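Local coordinates for protein bacteriocin (Pseudomonas syringae pv. tomato, PDB 4FZL) that degrades the peptidoglycan precursor lipid II, probably as a calcium-binding phosphatase of the colicin M family, and so kills target bacteria, at residues 16-21 against 58-63; 44-49 against 93-98. One frame throughout, in Å; residues are numbered along the deposited sequence.

Overall arrangement
Both contacts belong to the mostly helical part of this elongated chain, apart from the calcium site, and their centres lie about 9 Å from each other. Contact 1 sets the end of helix 14-17 against the start of helix 59-70; contact 2 sets the middle of helix 37-54 against the turn that begins helix 96-106. Along the chain the segments alternate, 16-21, 44-49, 58-63 and 93-98, so the two connections interlock. They also touch: Y17 presents itself to F46 in an edge-to-face pair, and M95 packs against C18. Four helical elements, two of them consecutive in the chain, are thereby gathered round one apolar cluster of the domain.

Contact 1: residues 16-21 against 58-63; sequences LYCSPN and DLRTAY
C18 fits between R60 and Y63 near the start of helix 59-70, at the point where the chain leaves helix 14-17. With SG anti to the carbonyl carbon (chi1 -66°), the sulfur lies 3.6 Å from R60 CD and 3.7 Å from Y63 CB. It also approaches the Y63 ring obliquely, 4.3 Å from SG to the ring centroid, in a cysteine sulfur-aromatic contact. Y63 has its CG anti to the backbone N (chi1 175°), which sends the ring on past C18 toward Y17. There the hydroxyl reaches the rim of the other tyrosine: Y63 OH stands 3.3 Å from Y17 CD2, in the plane of the Y17 ring, while its hydrogen bond goes to the L10 carbonyl oxygen.

R60 bends at chi2, and its methylene CD lies alongside the cysteine. Beyond it the guanidinium is gripped by a salt bridge from NH2 to D15 and a hydrogen bond from NE to N64. A water in the guanidinium plane accepts from R60 NH1 at 2.9 Å and donates to C18 O at 3.1 Å. Each segment also braces its own turn: S19 OG donates to L16 O and accepts from N21 N, and D58 OD2 caps helix 59-70 by accepting from T61 N and T61 OG1.

The chemistry is thus divided: sulfur, methylene, ring carbons and the edge-on tyrosine hydroxyl make the direct contact, while the arginine's polar end joins the segments through water and should be partly neutralised by D15.

Contact 2: residues 44-49 against 93-98; sequences KTFAAA and GLMTPF
An aromatic and methionine cluster in the helical part of the colicin M-like fold joins helix 37-54 to the type I turn G93-T96 and the first turn of helix 96-106. F46 is its centre, with M95 and F98 packed against it. The F46 ring directs an edge at a face of F98 in a T-shaped pair, with centroids 5.2 Å apart and planes at 68°. Its CD2 lies 3.8 Å from F98 CG, and CE2 stands over the same ring, displaced toward the rim.

M95 reaches across F46 at about a right angle. From CG onward its chain is extended (chi2 172°, chi3 -176°), which carries the sulfur past F46 CB and brings the terminal methyl to the ring: M95 CE is 3.6 Å from F46 CD1. The sulfur itself is 4.7 Å from the F46 centroid and well off the ring normal, an oblique Met-aromatic contact. One helical turn along, A49 adds its methyl, with CB 4.3 Å from M95 SD. The meeting side chains are all buried, and the interface between them is wholly apolar.

The turn is closed by T96 N donating to G93 O at 3.0 Å. The CB of T96 is directed away from 44-49, yet its OG1 hydrogen-bonds D50 OD1, a polar tie to helix 37-54. Around this core, Y17 of helix 14-17 also packs on F46, while W207 of helix 205-208 forms an edge-to-face pair with F98. A47 packs against H99 and A102 farther along helix 96-106, T45 touches Y63 and I66 of helix 59-70, and P97 leans on L163 and T164 of helix 159-165.

Contact 1: residues 16-21 against 58-63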
loop_
_atom_site.group_PDB
_atom_site.type_symbol
_atom_site.label_atom_id
_atom_site.label_comp_id
_atom_site.label_asym_id
_atom_site.label_seq_id
_atom_site.Cartn_x
_atom_site.Cartn_y
_atom_site.Cartn_z
ATOM N N LEU A 16 -17.065 10.313 6.041
ATOM C CA LEU A 16 -15.766 10.974 6.172
ATOM C C LEU A 16 -14.605 10.004 5.982
ATOM O O LEU A 16 -13.638 10.362 5.292
ATOM C CB LEU A 16 -15.655 11.612 7.573
ATOM C CG LEU A 16 -16.475 12.903 7.791
ATOM C CD1 LEU A 16 -16.459 13.319 9.256
ATOM C CD2 LEU A 16 -16.017 14.065 6.833
ATOM N N TYR A 17 -14.589 8.795 6.608
ATOM C CA TYR A 17 -13.434 7.936 6.503
ATOM C C TYR A 17 -13.326 7.338 5.119
ATOM O O TYR A 17 -12.252 7.151 4.640
ATOM C CB TYR A 17 -13.557 6.811 7.521
ATOM C CG TYR A 17 -13.314 7.164 8.946
ATOM C CD1 TYR A 17 -12.312 8.061 9.277
ATOM C CD2 TYR A 17 -13.952 6.511 9.976
ATOM C CE1 TYR A 17 -11.948 8.304 10.585
ATOM C CE2 TYR A 17 -13.563 6.750 11.297
ATOM C CZ TYR A 17 -12.547 7.629 11.583
ATOM O OH TYR A 17 -12.160 7.865 12.897
ATOM N N CYS A 18 -14.424 7.037 4.452
ATOM C CA CYS A 18 -14.390 6.475 3.092
ATOM C C CYS A 18 -14.449 7.628 2.071
ATOM O O CYS A 18 -15.373 7.753 1.248
ATOM C CB CYS A 18 -15.545 5.482 2.844
ATOM S SG CYS A 18 -15.312 4.019 3.898
ATOM N N SER A 19 -13.537 8.561 2.229
ATOM C CA SER A 19 -13.430 9.724 1.395
ATOM C C SER A 19 -11.983 10.267 1.495
ATOM O O SER A 19 -11.189 9.781 2.284
ATOM C CB SER A 19 -14.433 10.804 1.822
ATOM O OG SER A 19 -13.920 11.538 2.925
ATOM N N PRO A 20 -11.672 11.328 0.732
ATOM C CA PRO A 20 -10.380 12.041 0.886
ATOM C C PRO A 20 -10.206 12.681 2.253
ATOM O O PRO A 20 -9.107 13.082 2.585
ATOM C CB PRO A 20 -10.494 13.141 -0.153
ATOM C CG PRO A 20 -11.287 12.467 -1.240
ATOM C CD PRO A 20 -12.385 11.828 -0.454
ATOM N N ASN A 21 -11.276 12.771 3.039
ATOM C CA ASN A 21 -11.199 13.321 4.414
ATOM C C ASN A 21 -10.772 12.317 5.455
ATOM O O ASN A 21 -10.744 12.659 6.646
ATOM C CB ASN A 21 -12.604 13.837 4.768
ATOM C CG ASN A 21 -13.063 14.967 3.855
ATOM O OD1 ASN A 21 -14.166 14.933 3.287
ATOM N ND2 ASN A 21 -12.201 15.978 3.703
ATOM N N ASP A 58 -16.416 -3.623 -2.718
ATOM C CA ASP A 58 -16.524 -2.177 -2.674
ATOM C C ASP A 58 -16.069 -1.655 -1.301
ATOM O O ASP A 58 -16.467 -2.220 -0.285
ATOM C CB ASP A 58 -18.000 -1.818 -2.812
ATOM C CG ASP A 58 -18.229 -0.355 -2.720
ATOM O OD1 ASP A 58 -17.572 0.376 -3.526
ATOM O OD2 ASP A 58 -19.065 0.092 -1.888
ATOM N N LEU A 59 -15.176 -0.635 -1.248
ATOM C CA LEU A 59 -14.663 -0.175 0.032
ATOM C C LEU A 59 -15.735 0.234 1.011
ATOM O O LEU A 59 -15.747 -0.183 2.176
ATOM C CB LEU A 59 -13.632 0.934 -0.107
ATOM C CG LEU A 59 -12.832 1.277 1.150
ATOM C CD1 LEU A 59 -11.949 0.135 1.701
ATOM C CD2 LEU A 59 -11.999 2.546 0.881
ATOM N N ARG A 60 -16.615 1.109 0.596
ATOM C CA ARG A 60 -17.544 1.645 1.566
ATOM C C ARG A 60 -18.509 0.514 2.065
ATOM O O ARG A 60 -18.850 0.460 3.248
ATOM C CB ARG A 60 -18.346 2.809 0.975
ATOM C CG ARG A 60 -19.486 3.349 1.833
ATOM C CD ARG A 60 -18.878 3.767 3.207
ATOM N NE ARG A 60 -19.921 4.326 4.067
ATOM C CZ ARG A 60 -20.431 5.548 3.936
ATOM N NH1 ARG A 60 -20.027 6.340 2.958
ATOM N NH2 ARG A 60 -21.347 6.051 4.806
ATOM N N THR A 61 -18.964 -0.350 1.151
ATOM C CA THR A 61 -19.810 -1.471 1.510
ATOM C C THR A 61 -19.121 -2.311 2.520
ATOM O O THR A 61 -19.692 -2.674 3.562
ATOM C CB THR A 61 -20.219 -2.324 0.310
ATOM O OG1 THR A 61 -20.896 -1.448 -0.625
ATOM C CG2 THR A 61 -21.183 -3.476 0.701
ATOM N N ALA A 62 -17.839 -2.601 2.278
ATOM C CA ALA A 62 -16.966 -3.484 3.147
ATOM C C ALA A 62 -16.884 -2.804 4.556
ATOM O O ALA A 62 -17.173 -3.422 5.599
ATOM C CB ALA A 62 -15.573 -3.678 2.578
ATOM N N TYR A 63 -16.526 -1.517 4.549
ATOM C CA TYR A 63 -16.441 -0.737 5.765
ATOM C C TYR A 63 -17.750 -0.813 6.573
ATOM O O TYR A 63 -17.746 -1.123 7.785
ATOM C CB TYR A 63 -16.104 0.718 5.430
ATOM C CG TYR A 63 -16.119 1.629 6.664
ATOM C CD1 TYR A 63 -14.949 1.824 7.362
ATOM C CD2 TYR A 63 -17.292 2.226 7.073
ATOM C CE1 TYR A 63 -14.899 2.674 8.483
ATOM C CE2 TYR A 63 -17.279 3.003 8.183
ATOM C CZ TYR A 63 -16.126 3.240 8.923
ATOM O OH TYR A 63 -16.137 4.090 10.065
HETATM O O HOH W 1 -18.102 6.428 0.825
#

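Contact 2: residues 44-49 against 93-98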
loop_
_atom_site.group_PDB
_atom_site.type_symbol
_atom_site.label_atom_id
_atom_site.label_comp_id
_atom_site.label_asym_id
_atom_site.label_seq_id
_atom_site.Cartn_x
_atom_site.Cartn_y
_atom_site.Cartn_z
ATOM N N LYS A 44 -8.304 -0.759 12.894
ATOM C CA LYS A 44 -8.515 -2.126 12.528
ATOM C C LYS A 44 -9.617 -2.383 11.484
ATOM O O LYS A 44 -9.511 -3.273 10.645
ATOM C CB LYS A 44 -8.666 -3.004 13.793
ATOM C CG LYS A 44 -7.404 -3.217 14.611
ATOM C CD LYS A 44 -7.482 -4.222 15.767
ATOM C CE LYS A 44 -8.097 -3.612 16.954
ATOM N NZ LYS A 44 -8.133 -4.654 18.056
ATOM N N THR A 45 -10.653 -1.551 11.540
ATOM C CA THR A 45 -11.717 -1.621 10.556
ATOM C C THR A 45 -11.155 -1.192 9.186
ATOM O O THR A 45 -11.531 -1.789 8.163
ATOM C CB THR A 45 -12.932 -0.768 10.980
ATOM O OG1 THR A 45 -13.400 -1.250 12.238
ATOM C CG2 THR A 45 -14.090 -0.707 9.875
ATOM N N PHE A 46 -10.338 -0.101 9.173
ATOM C CA PHE A 46 -9.737 0.299 7.903
ATOM C C PHE A 46 -8.940 -0.881 7.306
ATOM O O PHE A 46 -8.956 -1.090 6.074
ATOM C CB PHE A 46 -8.800 1.498 8.032
ATOM C CG PHE A 46 -9.384 2.755 8.602
ATOM C CD1 PHE A 46 -10.749 3.046 8.584
ATOM C CD2 PHE A 46 -8.546 3.660 9.191
ATOM C CE1 PHE A 46 -11.221 4.169 9.172
ATOM C CE2 PHE A 46 -9.016 4.857 9.724
ATOM C CZ PHE A 46 -10.382 5.091 9.719
ATOM N N ALA A 47 -8.145 -1.543 8.167
ATOM C CA ALA A 47 -7.370 -2.620 7.609
ATOM C C ALA A 47 -8.230 -3.757 7.076
ATOM O O ALA A 47 -7.924 -4.358 6.050
ATOM C CB ALA A 47 -6.503 -3.135 8.711
ATOM N N ALA A 48 -9.295 -4.075 7.826
ATOM C CA ALA A 48 -10.220 -5.100 7.360
ATOM C C ALA A 48 -10.918 -4.713 6.032
ATOM O O ALA A 48 -11.170 -5.596 5.165
ATOM C CB ALA A 48 -11.244 -5.413 8.457
ATOM N N ALA A 49 -11.315 -3.432 5.947
ATOM C CA ALA A 49 -12.035 -2.994 4.781
ATOM C C ALA A 49 -11.078 -3.025 3.555
ATOM O O ALA A 49 -11.442 -3.403 2.449
ATOM C CB ALA A 49 -12.589 -1.583 5.032
ATOM N N GLY A 93 -5.968 0.744 -2.576
ATOM C CA GLY A 93 -6.984 1.715 -2.428
ATOM C C GLY A 93 -6.757 2.751 -1.317
ATOM O O GLY A 93 -5.715 2.806 -0.726
ATOM N N LEU A 94 -7.818 3.543 -1.047
ATOM C CA LEU A 94 -7.815 4.660 -0.109
ATOM C C LEU A 94 -7.179 4.282 1.253
ATOM O O LEU A 94 -6.346 5.043 1.851
ATOM C CB LEU A 94 -9.263 5.036 0.184
ATOM C CG LEU A 94 -9.571 6.198 1.099
ATOM C CD1 LEU A 94 -8.774 7.429 0.652
ATOM C CD2 LEU A 94 -11.078 6.416 1.056
ATOM N N MET A 95 -7.548 3.082 1.742
ATOM C CA MET A 95 -7.165 2.686 3.095
ATOM C C MET A 95 -5.899 1.880 3.160
ATOM O O MET A 95 -5.494 1.401 4.251
ATOM C CB MET A 95 -8.316 2.004 3.831
ATOM C CG MET A 95 -9.374 3.084 4.269
ATOM S SD MET A 95 -10.841 2.314 4.916
ATOM C CE MET A 95 -11.899 3.710 5.213
ATOM N N THR A 96 -5.236 1.692 2.051
ATOM C CA THR A 96 -4.001 0.898 2.026
ATOM C C THR A 96 -2.912 1.417 3.001
ATOM O O THR A 96 -2.340 0.626 3.769
ATOM C CB THR A 96 -3.495 0.713 0.605
ATOM O OG1 THR A 96 -4.234 -0.323 -0.004
ATOM C CG2 THR A 96 -1.972 0.285 0.580
ATOM N N PRO A 97 -2.648 2.742 3.031
ATOM C CA PRO A 97 -1.567 3.140 3.978
ATOM C C PRO A 97 -1.993 2.876 5.437
ATOM O O PRO A 97 -1.170 2.660 6.295
ATOM C CB PRO A 97 -1.364 4.636 3.730
ATOM C CG PRO A 97 -2.273 4.983 2.629
ATOM C CD PRO A 97 -2.994 3.801 2.085
ATOM N N PHE A 98 -3.305 2.963 5.719
ATOM C CA PHE A 98 -3.784 2.649 7.065
ATOM C C PHE A 98 -3.651 1.175 7.375
ATOM O O PHE A 98 -3.423 0.750 8.514
ATOM C CB PHE A 98 -5.225 3.079 7.246
ATOM C CG PHE A 98 -5.394 4.572 7.232
ATOM C CD1 PHE A 98 -5.141 5.331 8.349
ATOM C CD2 PHE A 98 -5.780 5.215 6.066
ATOM C CE1 PHE A 98 -5.318 6.740 8.309
ATOM C CE2 PHE A 98 -5.943 6.610 6.018
ATOM C CZ PHE A 98 -5.675 7.369 7.147
#